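Local structure of tyrosinase (Burkholderia thailandensis, 5ZRD) at residues T177-S183 with G299-D303; M304-N308 with L467-N471. The protein catalyses the copper-dependent hydroxylation of monophenols to catechols and probably, like other tyrosinases, their further oxidation to quinones. All blocks are in the same frame, centred on the assembly; numbering follows the deposited sequence.

Contact 1 (T177-S183 with G299-D303); sequences TVRYPLS and GANGD
Asp303 reaches from the start of the 3-10 turn that runs on into 304-305 to the beginning of 177-183 and ties the two loops together. Its CB leads toward the partner loop, with CG anti to the carbonyl carbon (chi1 -68°), which lays the carboxylate against Thr177. CG lies 4.1 Å from Thr177 CG2, the two side chains crossing at about a right angle. OD1 accepts the backbone N-H of Val178, at 3.1 Å from Val178 N to Asp303 OD1 and nearly straight (162°). The same oxygen takes the hydroxyl group of Tyr175, while OD2 forms a salt bridge with Lys171 and a hydrogen bond with Thr309. The backbone of Asp303 closes the pair: Asp303 N donates to Val178 O, also over 3.1 Å. One residue of each loop is thus held through two bonds, one to a carboxylate and one to a carbonyl.

Further along, the loops meet again round Ser183, whose CA comes within 4.1 Å of Asn301 CA. Ser183 OG receives only a weak bond from Asn301 N, 3.3 Å away; the hydroxyl also hydrogen-bonds to Thr195 of helix 189-200. An inverse gamma turn at Asn301, with a weak Gly302 N to Ala300 O bond, bends the loop here. Between the two pairings Gly302 CA packs 3.4 Å from Val178 O. Beyond Asn301, on the side away from Asp303, the methyl of Ala300 rests against two successive carbonyls after the cis-Pro181 turn, those of Pro181 and Leu182, with Ala300 CB 3.4 Å from Pro181 O. The buried carboxylate therefore has partners on both oxygens, and the neighbouring lysine would be expected to favour its ionised form. This polar join links two loops of the central tyrosinase domain, the Asp303 side chain lying about 9 Å from that of the copper ligand His281.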
loop_
_atom_site.group_PDB
_atom_site.type_symbol
_atom_site.label_atom_id
_atom_site.label_comp_id
_atom_site.label_asym_id
_atom_site.label_seq_id
_atom_site.Cartn_x
_atom_site.Cartn_y
_atom_site.Cartn_z
ATOM N N THR A 177 -13.169 -31.215 14.650
ATOM C CA THR A 177 -13.302 -30.142 15.607
ATOM C C THR A 177 -13.097 -30.755 16.977
ATOM O O THR A 177 -13.456 -31.943 17.132
ATOM C CB THR A 177 -14.640 -29.409 15.487
ATOM O OG1 THR A 177 -15.714 -30.329 15.639
ATOM C CG2 THR A 177 -14.807 -28.707 14.156
ATOM N N VAL A 178 -12.546 -29.964 17.911
ATOM C CA VAL A 178 -12.398 -30.414 19.285
ATOM C C VAL A 178 -12.920 -29.370 20.268
ATOM O O VAL A 178 -12.910 -28.206 20.009
ATOM C CB VAL A 178 -10.928 -30.747 19.618
ATOM C CG1 VAL A 178 -10.419 -31.825 18.685
ATOM C CG2 VAL A 178 -10.008 -29.527 19.584
ATOM N N ARG A 179 -13.291 -29.884 21.428
ATOM C CA ARG A 179 -13.738 -29.168 22.582
ATOM C C ARG A 179 -12.740 -29.409 23.712
ATOM O O ARG A 179 -11.880 -30.297 23.620
ATOM C CB ARG A 179 -15.120 -29.689 22.983
ATOM C CG ARG A 179 -16.216 -29.366 21.968
ATOM C CD ARG A 179 -17.428 -30.260 22.123
ATOM N NE ARG A 179 -18.379 -30.050 21.024
ATOM C CZ ARG A 179 -19.396 -30.852 20.794
ATOM N NH1 ARG A 179 -19.704 -31.761 21.702
ATOM N NH2 ARG A 179 -20.082 -30.773 19.662
ATOM N N TYR A 180 -12.828 -28.571 24.733
ATOM C CA TYR A 180 -12.148 -28.803 25.977
ATOM C C TYR A 180 -12.291 -30.286 26.323
ATOM O O TYR A 180 -13.378 -30.797 26.223
ATOM C CB TYR A 180 -12.780 -27.915 27.037
ATOM C CG TYR A 180 -12.297 -28.065 28.450
ATOM C CD1 TYR A 180 -12.856 -29.010 29.304
ATOM C CD2 TYR A 180 -11.340 -27.207 28.966
ATOM C CE1 TYR A 180 -12.420 -29.153 30.613
ATOM C CE2 TYR A 180 -10.901 -27.323 30.275
ATOM C CZ TYR A 180 -11.453 -28.294 31.106
ATOM O OH TYR A 180 -11.080 -28.351 32.416
ATOM N N PRO A 181 -11.215 -30.956 26.732
ATOM C CA PRO A 181 -9.938 -30.308 27.164
ATOM C C PRO A 181 -8.854 -30.392 26.087
ATOM O O PRO A 181 -7.679 -30.231 26.386
ATOM C CB PRO A 181 -9.497 -31.170 28.354
ATOM C CG PRO A 181 -9.878 -32.549 27.866
ATOM C CD PRO A 181 -11.201 -32.369 27.136
ATOM N N LEU A 182 -9.260 -30.603 24.845
ATOM C CA LEU A 182 -8.314 -30.769 23.709
ATOM C C LEU A 182 -8.019 -29.440 22.988
ATOM O O LEU A 182 -8.773 -28.448 23.076
ATOM C CB LEU A 182 -8.903 -31.773 22.714
ATOM C CG LEU A 182 -9.137 -33.187 23.250
ATOM C CD1 LEU A 182 -9.512 -34.140 22.108
ATOM C CD2 LEU A 182 -7.893 -33.690 23.951
ATOM N N SER A 183 -6.903 -29.474 22.247
ATOM C CA SER A 183 -6.454 -28.407 21.401
ATOM C C SER A 183 -6.555 -28.801 19.923
ATOM O O SER A 183 -6.245 -29.948 19.510
ATOM C CB SER A 183 -5.051 -28.043 21.758
ATOM O OG SER A 183 -4.635 -26.893 21.044
ATOM N N GLY A 299 -4.232 -23.872 27.397
ATOM C CA GLY A 299 -3.626 -24.563 26.250
ATOM C C GLY A 299 -4.617 -25.409 25.463
ATOM O O GLY A 299 -4.249 -25.916 24.390
ATOM N N ALA A 300 -5.866 -25.567 25.952
ATOM C CA ALA A 300 -6.901 -26.270 25.164
ATOM C C ALA A 300 -7.513 -25.336 24.098
ATOM O O ALA A 300 -8.474 -24.623 24.327
ATOM C CB ALA A 300 -7.957 -26.851 26.064
ATOM N N ASN A 301 -6.930 -25.338 22.921
ATOM C CA ASN A 301 -7.319 -24.380 21.880
ATOM C C ASN A 301 -8.435 -24.991 21.012
ATOM O O ASN A 301 -8.271 -25.255 19.802
ATOM C CB ASN A 301 -6.121 -23.977 21.029
ATOM C CG ASN A 301 -5.131 -23.079 21.740
ATOM O OD1 ASN A 301 -5.495 -22.240 22.575
ATOM N ND2 ASN A 301 -3.880 -23.163 21.323
ATOM N N GLY A 302 -9.574 -25.186 21.640
ATOM C CA GLY A 302 -10.726 -25.784 20.985
ATOM C C GLY A 302 -11.410 -24.826 20.023
ATOM O O GLY A 302 -11.254 -23.623 20.105
ATOM N N ASP A 303 -12.160 -25.367 19.084
ATOM C CA ASP A 303 -12.676 -24.524 18.039
ATOM C C ASP A 303 -13.629 -23.454 18.572
ATOM O O ASP A 303 -13.553 -22.315 18.150
ATOM C CB ASP A 303 -13.291 -25.360 16.914
ATOM C CG ASP A 303 -12.252 -26.147 16.153
ATOM O OD1 ASP A 303 -11.950 -27.264 16.622
ATOM O OD2 ASP A 303 -11.725 -25.648 15.115
#

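Contact 2 (M304-N308 with L467-N471); sequences MGENN and LSRWN
Glu306 stacks its carboxylate on the indole of Trp470, the two planes 26° apart. The chain bends at chi2 (73°), folding over one face of the ring: Glu306 CG lies 3.9 Å from the centroid of the Trp470 five-membered ring, a CH-pi contact, and the carboxylate continues toward the rim. Water 1 bridges the pair, donating to Glu306 OE1 at 2.6 Å and accepting from Trp470 NE1 at 2.9 Å. Asn307 instead crosses Leu467 at about a right angle, its ND2 3.4 Å from Leu467 CD2, while the other methyl, Leu467 CD1, sits 3.6 Å from Gly305 O. Between these two pairings the backbones join through Asn307 N, which donates to Ser468 O over 3.0 Å. The amide of Asn308 lies beside Trp470, its plane turned 48° from the indole.

Asn307 and Leu467 both line the pocket of the oxygen atom bound in the dicopper site, so this contact brings the loop after strand 456-466 to the active centre. The second carboxylate oxygen, Glu306 OE2, forms a salt bridge with Arg510, which probably keeps the buried acid ionised while the indole covers one side of it.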
loop_
_atom_site.group_PDB
_atom_site.type_symbol
_atom_site.label_atom_id
_atom_site.label_comp_id
_atom_site.label_asym_id
_atom_site.label_seq_id
_atom_site.Cartn_x
_atom_site.Cartn_y
_atom_site.Cartn_z
ATOM N N MET A 304 -14.457 -23.813 19.548
ATOM C CA MET A 304 -15.471 -22.914 20.139
ATOM C C MET A 304 -14.832 -21.739 20.906
ATOM O O MET A 304 -15.519 -20.784 21.215
ATOM C CB MET A 304 -16.377 -23.700 21.095
ATOM C CG MET A 304 -17.539 -24.399 20.407
ATOM S SD MET A 304 -18.807 -23.274 19.782
ATOM C CE MET A 304 -19.507 -22.658 21.304
ATOM N N GLY A 305 -13.534 -21.787 21.205
ATOM C CA GLY A 305 -12.895 -20.850 22.124
ATOM C C GLY A 305 -12.571 -19.501 21.521
ATOM O O GLY A 305 -12.250 -18.604 22.267
ATOM N N GLU A 306 -12.652 -19.371 20.191
ATOM C CA GLU A 306 -12.358 -18.168 19.456
ATOM C C GLU A 306 -13.336 -18.113 18.262
ATOM O O GLU A 306 -13.982 -19.119 17.900
ATOM C CB GLU A 306 -10.925 -18.164 18.912
ATOM C CG GLU A 306 -9.852 -17.721 19.910
ATOM C CD GLU A 306 -9.458 -18.669 21.047
ATOM O OE1 GLU A 306 -9.762 -19.867 20.978
ATOM O OE2 GLU A 306 -8.833 -18.181 22.012
ATOM N N ASN A 307 -13.479 -16.953 17.639
ATOM C CA ASN A 307 -14.512 -16.810 16.657
ATOM C C ASN A 307 -14.066 -17.460 15.331
ATOM O O ASN A 307 -14.886 -17.698 14.449
ATOM C CB ASN A 307 -14.904 -15.349 16.514
ATOM C CG ASN A 307 -15.868 -14.890 17.588
ATOM O OD1 ASN A 307 -15.790 -13.746 18.034
ATOM N ND2 ASN A 307 -16.762 -15.765 18.018
ATOM N N ASN A 308 -12.783 -17.789 15.189
ATOM C CA ASN A 308 -12.219 -18.189 13.878
ATOM C C ASN A 308 -12.955 -19.397 13.286
ATOM O O ASN A 308 -13.424 -19.342 12.157
ATOM C CB ASN A 308 -10.736 -18.506 14.009
ATOM C CG ASN A 308 -9.923 -17.272 14.282
ATOM O OD1 ASN A 308 -9.204 -16.764 13.409
ATOM N ND2 ASN A 308 -10.109 -16.750 15.468
ATOM N N LEU A 467 -14.342 -13.044 24.416
ATOM C CA LEU A 467 -14.297 -13.935 23.264
ATOM C C LEU A 467 -13.673 -13.163 22.127
ATOM O O LEU A 467 -14.214 -12.137 21.732
ATOM C CB LEU A 467 -15.712 -14.335 22.869
ATOM C CG LEU A 467 -15.857 -15.228 21.649
ATOM C CD1 LEU A 467 -15.153 -16.558 21.864
ATOM C CD2 LEU A 467 -17.330 -15.456 21.347
ATOM N N SER A 468 -12.525 -13.621 21.678
ATOM C CA SER A 468 -11.835 -12.881 20.658
ATOM C C SER A 468 -11.476 -13.838 19.514
ATOM O O SER A 468 -12.249 -14.747 19.197
ATOM C CB SER A 468 -10.660 -12.160 21.248
ATOM O OG SER A 468 -10.030 -11.345 20.262
ATOM N N ARG A 469 -10.300 -13.684 18.942
ATOM C CA ARG A 469 -9.975 -14.301 17.666
ATOM C C ARG A 469 -8.474 -14.619 17.648
ATOM O O ARG A 469 -7.695 -13.925 18.333
ATOM C CB ARG A 469 -10.318 -13.290 16.570
ATOM C CG ARG A 469 -9.586 -11.971 16.777
ATOM C CD ARG A 469 -9.650 -11.017 15.608
ATOM N NE ARG A 469 -8.903 -11.634 14.537
ATOM C CZ ARG A 469 -8.818 -11.158 13.306
ATOM N NH1 ARG A 469 -8.092 -11.811 12.409
ATOM N NH2 ARG A 469 -9.445 -10.034 12.999
ATOM N N TRP A 470 -8.054 -15.637 16.903
ATOM C CA TRP A 470 -6.641 -15.755 16.594
ATOM C C TRP A 470 -6.282 -14.679 15.572
ATOM O O TRP A 470 -7.089 -14.433 14.694
ATOM C CB TRP A 470 -6.339 -17.139 16.023
ATOM C CG TRP A 470 -6.689 -18.254 16.949
ATOM C CD1 TRP A 470 -7.655 -19.195 16.765
ATOM C CD2 TRP A 470 -6.076 -18.534 18.218
ATOM N NE1 TRP A 470 -7.677 -20.055 17.825
ATOM C CE2 TRP A 470 -6.717 -19.679 18.732
ATOM C CE3 TRP A 470 -5.035 -17.949 18.943
ATOM C CZ2 TRP A 470 -6.358 -20.250 19.956
ATOM C CZ3 TRP A 470 -4.662 -18.523 20.140
ATOM C CH2 TRP A 470 -5.309 -19.669 20.629
ATOM N N ASN A 471 -5.071 -14.129 15.654
ATOM C CA ASN A 471 -4.577 -13.119 14.709
ATOM C C ASN A 471 -3.262 -13.523 14.049
ATOM O O ASN A 471 -2.319 -13.961 14.717
ATOM C CB ASN A 471 -4.220 -11.804 15.386
ATOM C CG ASN A 471 -5.406 -10.877 15.469
ATOM O OD1 ASN A 471 -5.836 -10.536 16.565
ATOM N ND2 ASN A 471 -5.916 -10.473 14.318
HETATM O O HOH W 1 -9.691 -21.749 19.114
HETATM O O HOH W 2 -16.606 -11.924 20.061
#

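Overall arrangement
The contacts follow one another along the chain, and segments 299-303 and 304-308 are consecutive pieces of one loop, running from strand 295-297 to helix 315-334. The contact centres are 12 Å apart, and the two touch where Asn301 OD1 packs 3.2 Å from Trp470 CH2. Contact 1 holds 299-303 to the segment preceding helix 189-200; contact 2 holds 304-308 to the loop after strand 456-466, an outermost strand, within this chain, of a mixed sheet. Arg510 bonds to both pieces, at Ala300 O and Glu306 OE2. The shared loop leaves that sheet at strand 295-297 and is held on to the loop after strand 456-466 of the same sheet, where contact 2 reaches the dicopper pocket.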